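Local coordinates for OBody AM3L15 (Pyrobaculum aerophilum, PDB 4GN5), which is an engineered OB-fold protein derived from a nucleic acid-binding domain, probably built to recognise another protein, at residues A10-N15 with V21-W26; V39-R44 with V76-I81. All blocks are in the same frame, centred on the assembly; numbering follows the deposited sequence.

Contact 1: A10-N15 with V21-W26; sequences AEITPN and VVVAGW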
loop_
_atom_site.group_PDB
_atom_site.type_symbol
_atom_site.label_atom_id
_atom_site.label_comp_id
_atom_site.label_asym_id
_atom_site.label_seq_id
_atom_site.Cartn_x
_atom_site.Cartn_y
_atom_site.Cartn_z
ATOM N N ALA A 10 -2.814 -16.712 13.371
ATOM C CA ALA A 10 -1.558 -17.500 13.308
ATOM C C ALA A 10 -1.706 -18.806 12.443
ATOM O O ALA A 10 -0.708 -19.392 12.057
ATOM C CB ALA A 10 -1.038 -17.873 14.717
ATOM N N GLU A 11 -2.944 -19.271 12.213
ATOM C CA GLU A 11 -3.189 -20.434 11.329
ATOM C C GLU A 11 -3.280 -20.048 9.850
ATOM O O GLU A 11 -3.429 -20.926 9.027
ATOM C CB GLU A 11 -4.456 -21.221 11.735
ATOM C CG GLU A 11 -4.270 -21.924 13.112
ATOM C CD GLU A 11 -5.535 -22.526 13.648
ATOM O OE1 GLU A 11 -6.655 -21.946 13.475
ATOM O OE2 GLU A 11 -5.389 -23.614 14.251
ATOM N N ILE A 12 -3.208 -18.764 9.516
ATOM C CA ILE A 12 -3.179 -18.367 8.125
ATOM C C ILE A 12 -1.755 -18.578 7.589
ATOM O O ILE A 12 -0.878 -17.769 7.829
ATOM C CB ILE A 12 -3.707 -16.931 7.890
ATOM C CG1 ILE A 12 -5.107 -16.754 8.524
ATOM C CG2 ILE A 12 -3.789 -16.641 6.325
ATOM C CD1 ILE A 12 -6.190 -17.802 7.997
ATOM N N THR A 13 -1.560 -19.698 6.889
ATOM C CA THR A 13 -0.252 -20.131 6.370
ATOM C C THR A 13 -0.302 -20.375 4.831
ATOM O O THR A 13 -1.394 -20.433 4.234
ATOM C CB THR A 13 0.170 -21.458 7.053
ATOM O OG1 THR A 13 -0.860 -22.422 6.824
ATOM C CG2 THR A 13 0.260 -21.326 8.529
ATOM N N PRO A 14 0.872 -20.467 4.175
ATOM C CA PRO A 14 0.838 -20.640 2.720
ATOM C C PRO A 14 0.042 -21.898 2.253
ATOM O O PRO A 14 -0.597 -21.841 1.175
ATOM C CB PRO A 14 2.333 -20.724 2.342
ATOM C CG PRO A 14 2.954 -19.736 3.327
ATOM C CD PRO A 14 2.203 -20.020 4.644
ATOM N N ASN A 15 -0.008 -22.932 3.085
ATOM C CA ASN A 15 -0.790 -24.135 2.822
ATOM C C ASN A 15 -2.242 -23.883 2.522
ATOM O O ASN A 15 -2.900 -24.672 1.854
ATOM C CB ASN A 15 -0.671 -25.089 3.992
ATOM C CG ASN A 15 -1.184 -26.463 3.676
ATOM O OD1 ASN A 15 -0.779 -27.082 2.697
ATOM N ND2 ASN A 15 -2.070 -26.968 4.510
ATOM N N VAL A 21 -11.194 -18.506 4.094
ATOM C CA VAL A 21 -11.085 -18.496 5.553
ATOM C C VAL A 21 -11.951 -17.391 6.100
ATOM O O VAL A 21 -12.291 -16.444 5.384
ATOM C CB VAL A 21 -9.651 -18.162 5.996
ATOM C CG1 VAL A 21 -8.708 -19.291 5.595
ATOM C CG2 VAL A 21 -9.179 -16.757 5.391
ATOM N N VAL A 22 -12.305 -17.489 7.383
ATOM C CA VAL A 22 -12.921 -16.366 8.045
ATOM C C VAL A 22 -12.055 -16.065 9.257
ATOM O O VAL A 22 -11.822 -16.953 10.074
ATOM C CB VAL A 22 -14.416 -16.625 8.449
ATOM C CG1 VAL A 22 -14.978 -15.437 9.249
ATOM C CG2 VAL A 22 -15.312 -16.948 7.219
ATOM N N VAL A 23 -11.558 -14.827 9.347
ATOM C CA VAL A 23 -10.811 -14.410 10.520
ATOM C C VAL A 23 -11.638 -13.408 11.317
ATOM O O VAL A 23 -12.509 -12.728 10.769
ATOM C CB VAL A 23 -9.380 -13.855 10.194
ATOM C CG1 VAL A 23 -8.527 -14.942 9.580
ATOM C CG2 VAL A 23 -9.455 -12.631 9.250
ATOM N N ALA A 24 -11.362 -13.357 12.615
ATOM C CA ALA A 24 -12.084 -12.520 13.584
ATOM C C ALA A 24 -11.074 -12.027 14.639
ATOM O O ALA A 24 -10.353 -12.820 15.223
ATOM C CB ALA A 24 -13.209 -13.323 14.235
ATOM N N GLY A 25 -11.036 -10.732 14.905
ATOM C CA GLY A 25 -10.046 -10.242 15.871
ATOM C C GLY A 25 -10.170 -8.738 15.824
ATOM O O GLY A 25 -11.232 -8.219 15.428
ATOM N N TRP A 26 -9.134 -8.026 16.233
ATOM C CA TRP A 26 -9.210 -6.590 16.154
ATOM C C TRP A 26 -8.360 -6.035 15.024
ATOM O O TRP A 26 -7.476 -6.720 14.484
ATOM C CB TRP A 26 -8.836 -5.923 17.489
ATOM C CG TRP A 26 -7.453 -6.267 17.960
ATOM C CD1 TRP A 26 -6.283 -5.550 17.737
ATOM C CD2 TRP A 26 -7.085 -7.442 18.702
ATOM N NE1 TRP A 26 -5.209 -6.244 18.311
ATOM C CE2 TRP A 26 -5.680 -7.376 18.929
ATOM C CE3 TRP A 26 -7.823 -8.509 19.271
ATOM C CZ2 TRP A 26 -4.991 -8.350 19.676
ATOM C CZ3 TRP A 26 -7.134 -9.470 20.039
ATOM C CH2 TRP A 26 -5.724 -9.390 20.209
#
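I12 pushes the end of its side chain against V21 and V23, two valines that emerge on one face of strand 20-24. The delta methyl does most of the touching. CD1 of I12 lies 3.8 Å from CG1 of V21 and 4.0 Å from CB of V21; CG2 of that valine is only slightly farther off, so the methyl rests on the whole branched end of the residue, tip to tip. Toward V23 the approach is oblique: both CG1 and CD1 of I12 stand 4.0 Å from CG1 of V23. The isoleucine thus leans on its neighbour with the flank of its longer branch as well as its end.

The torsions explain this. In I12 the CG1 arm swings to the backbone N side, opposite the carbonyl carbon (chi1 -53°), and then bends again at CD1 (chi2 -57°), which sets the methyl over V21 instead of extending it straight. V21 and V23 share a rotamer, each placing CG1 beside its own backbone N, and it is CG1 that comes closest to I12 in both. V22, between them, points away from I12.

H7, V82 and I96 close around the same isoleucine and V21, while backbone bonding of V21 with G80 holds the strand in its sheet.

The chemistry is entirely aliphatic. With the CA atoms of I12 and V21 8.3 Å apart, the N-terminal segment packs on the first strand of the OB-fold barrel by van der Waals contact and burial of hydrocarbon, with shape rather than directed bonds fixing the fit.

Contact 2: V39-R44 with V76-I81; sequences VKVSDR and VVIKGI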
loop_
_atom_site.group_PDB
_atom_site.type_symbol
_atom_site.label_atom_id
_atom_site.label_comp_id
_atom_site.label_asym_id
_atom_site.label_seq_id
_atom_site.Cartn_x
_atom_site.Cartn_y
_atom_site.Cartn_z
ATOM N N VAL A 39 -5.659 -3.856 5.768
ATOM C CA VAL A 39 -6.028 -3.937 7.160
ATOM C C VAL A 39 -5.383 -5.236 7.694
ATOM O O VAL A 39 -5.511 -6.328 7.072
ATOM C CB VAL A 39 -7.581 -3.870 7.372
ATOM C CG1 VAL A 39 -8.283 -4.676 6.361
ATOM C CG2 VAL A 39 -8.010 -4.378 8.808
ATOM N N LYS A 40 -4.658 -5.099 8.810
ATOM C CA LYS A 40 -4.028 -6.240 9.460
ATOM C C LYS A 40 -4.861 -6.629 10.694
ATOM O O LYS A 40 -5.252 -5.750 11.451
ATOM C CB LYS A 40 -2.616 -5.870 9.860
ATOM C CG LYS A 40 -1.798 -5.324 8.726
ATOM C CD LYS A 40 -0.305 -5.343 9.129
ATOM C CE LYS A 40 0.418 -4.667 7.975
ATOM N NZ LYS A 40 1.869 -4.819 8.157
ATOM N N VAL A 41 -5.117 -7.925 10.869
ATOM C CA VAL A 41 -6.019 -8.455 11.933
ATOM C C VAL A 41 -5.216 -9.264 12.910
ATOM O O VAL A 41 -4.429 -10.134 12.516
ATOM C CB VAL A 41 -7.152 -9.403 11.361
ATOM C CG1 VAL A 41 -8.116 -9.916 12.480
ATOM C CG2 VAL A 41 -7.940 -8.646 10.355
ATOM N N SER A 42 -5.444 -8.996 14.196
ATOM C CA SER A 42 -4.845 -9.797 15.229
ATOM C C SER A 42 -5.955 -10.353 16.094
ATOM O O SER A 42 -6.993 -9.717 16.257
ATOM C CB SER A 42 -3.871 -8.963 16.074
ATOM O OG SER A 42 -2.770 -8.553 15.251
ATOM N N ASP A 43 -5.721 -11.562 16.612
ATOM C CA ASP A 43 -6.601 -12.112 17.614
ATOM C C ASP A 43 -5.913 -12.648 18.875
ATOM O O ASP A 43 -6.572 -13.213 19.765
ATOM C CB ASP A 43 -7.449 -13.205 16.984
ATOM C CG ASP A 43 -6.616 -14.265 16.299
ATOM O OD1 ASP A 43 -5.364 -14.331 16.440
ATOM O OD2 ASP A 43 -7.271 -15.050 15.626
ATOM N N ARG A 44 -4.607 -12.461 18.948
ATOM C CA ARG A 44 -3.859 -12.908 20.099
ATOM C C ARG A 44 -2.910 -11.769 20.486
ATOM O O ARG A 44 -2.305 -11.118 19.596
ATOM C CB ARG A 44 -3.099 -14.179 19.723
ATOM C CG ARG A 44 -2.389 -14.775 20.874
ATOM C CD ARG A 44 -1.739 -16.090 20.558
ATOM N NE ARG A 44 -0.957 -16.456 21.743
ATOM C CZ ARG A 44 0.358 -16.653 21.759
ATOM N NH1 ARG A 44 0.942 -16.980 22.912
ATOM N NH2 ARG A 44 1.085 -16.582 20.614
ATOM N N VAL A 76 -13.573 -6.994 14.198
ATOM C CA VAL A 76 -14.022 -7.332 12.856
ATOM C C VAL A 76 -14.084 -8.836 12.616
ATOM O O VAL A 76 -13.476 -9.618 13.353
ATOM C CB VAL A 76 -13.134 -6.701 11.746
ATOM C CG1 VAL A 76 -13.089 -5.215 11.908
ATOM C CG2 VAL A 76 -11.669 -7.324 11.744
ATOM N N VAL A 77 -14.862 -9.224 11.588
ATOM C CA VAL A 77 -14.911 -10.573 11.049
ATOM C C VAL A 77 -14.748 -10.351 9.552
ATOM O O VAL A 77 -15.479 -9.527 8.941
ATOM C CB VAL A 77 -16.234 -11.250 11.369
ATOM C CG1 VAL A 77 -16.379 -12.567 10.611
ATOM C CG2 VAL A 77 -16.341 -11.513 12.881
ATOM N N ILE A 78 -13.778 -11.050 8.969
ATOM C CA ILE A 78 -13.430 -10.837 7.539
ATOM C C ILE A 78 -13.338 -12.169 6.868
ATOM O O ILE A 78 -12.608 -13.071 7.314
ATOM C CB ILE A 78 -12.101 -10.106 7.331
ATOM C CG1 ILE A 78 -12.220 -8.660 7.856
ATOM C CG2 ILE A 78 -11.716 -10.101 5.788
ATOM C CD1 ILE A 78 -10.911 -7.783 7.639
ATOM N N LYS A 79 -14.105 -12.306 5.806
ATOM C CA LYS A 79 -14.082 -13.520 5.004
ATOM C C LYS A 79 -13.282 -13.257 3.744
ATOM O O LYS A 79 -13.475 -12.245 3.118
ATOM C CB LYS A 79 -15.506 -13.974 4.648
ATOM C CG LYS A 79 -15.572 -15.295 3.943
ATOM C CD LYS A 79 -16.922 -15.508 3.346
ATOM C CE LYS A 79 -17.944 -15.940 4.342
ATOM N NZ LYS A 79 -19.299 -16.089 3.755
ATOM N N GLY A 80 -12.406 -14.181 3.396
ATOM C CA GLY A 80 -11.527 -13.907 2.253
ATOM C C GLY A 80 -10.806 -15.130 1.748
ATOM O O GLY A 80 -10.926 -16.199 2.345
ATOM N N ILE A 81 -10.098 -14.984 0.634
ATOM C CA ILE A 81 -9.303 -16.066 0.053
ATOM C C ILE A 81 -7.810 -15.911 0.317
ATOM O O ILE A 81 -7.278 -14.864 0.131
ATOM C CB ILE A 81 -9.477 -16.142 -1.491
ATOM C CG1 ILE A 81 -10.936 -16.319 -1.924
ATOM C CG2 ILE A 81 -8.574 -17.171 -2.045
ATOM C CD1 ILE A 81 -11.562 -17.472 -1.418
#
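No ring or other flat group takes part where V39 and V41 face V76 and I78; there are no faces or edges to match, only branched methyls meeting across the interior. The central piece is CG2 of V41, which sits 4.1 Å from CD1 of I78 and 4.2 Å from CG2 of V76. Against I78 the two side chains run past one another in opposite directions; V76 instead comes in at a slant. V41 has CG1 turned opposite its backbone N (chi1 -178°), which leaves CG2, on the N side, as the nearer of its two methyls to the other strand. I78 reaches across with an extended arm, its chi2 of -178° carrying CD1 well out from the backbone, far enough to meet V39 too: CG1 of V39 is 4.3 Å from that same CD1. The isoleucine methyl therefore touches both V39 and V41.

The spacings are those of ordinary hydrocarbon packing. The axes of 39-42 and 76-81 come within 9.2 Å, at 113°, too far for backbone bonding and steeply crossed, as expected of facing walls in the closed, twisted barrel of an OB-fold. K40 and V77 point away from the contact, and K40 NZ hydrogen-bonds to the backbone of the other protein chain.

V52 of strand 50-55 packs on V39, V41 and I78, joining the two walls, and V27 and L30 of strand 26-32 press on V39. Strand 36-42 lies between strands 26-32 and 50-55 in its sheet; strand 75-83 pairs with strand 20-24, where V77 packs on V22, turned away from V39 and V41.

Overall arrangement
Contact 1 and contact 2 have centres about 7 Å apart and follow one another in series: both segments of 10-15 with 21-26 come before residue 39. They share a sheet, because strand 20-24 pairs antiparallel with strand 75-83, and V23 O lies 2.8 Å from I78 N, a probable hydrogen bond. The chain then turns a corner at G25 into the second sheet, where W26 N approaches S42 O at 2.7 Å, again a probable hydrogen bond. Contact 2 crosses the middle of the barrel, whereas contact 1 lies farther from the chain centre and brings in the N-terminal segment. Together they join that segment and both sheets around the apolar interior of the barrel.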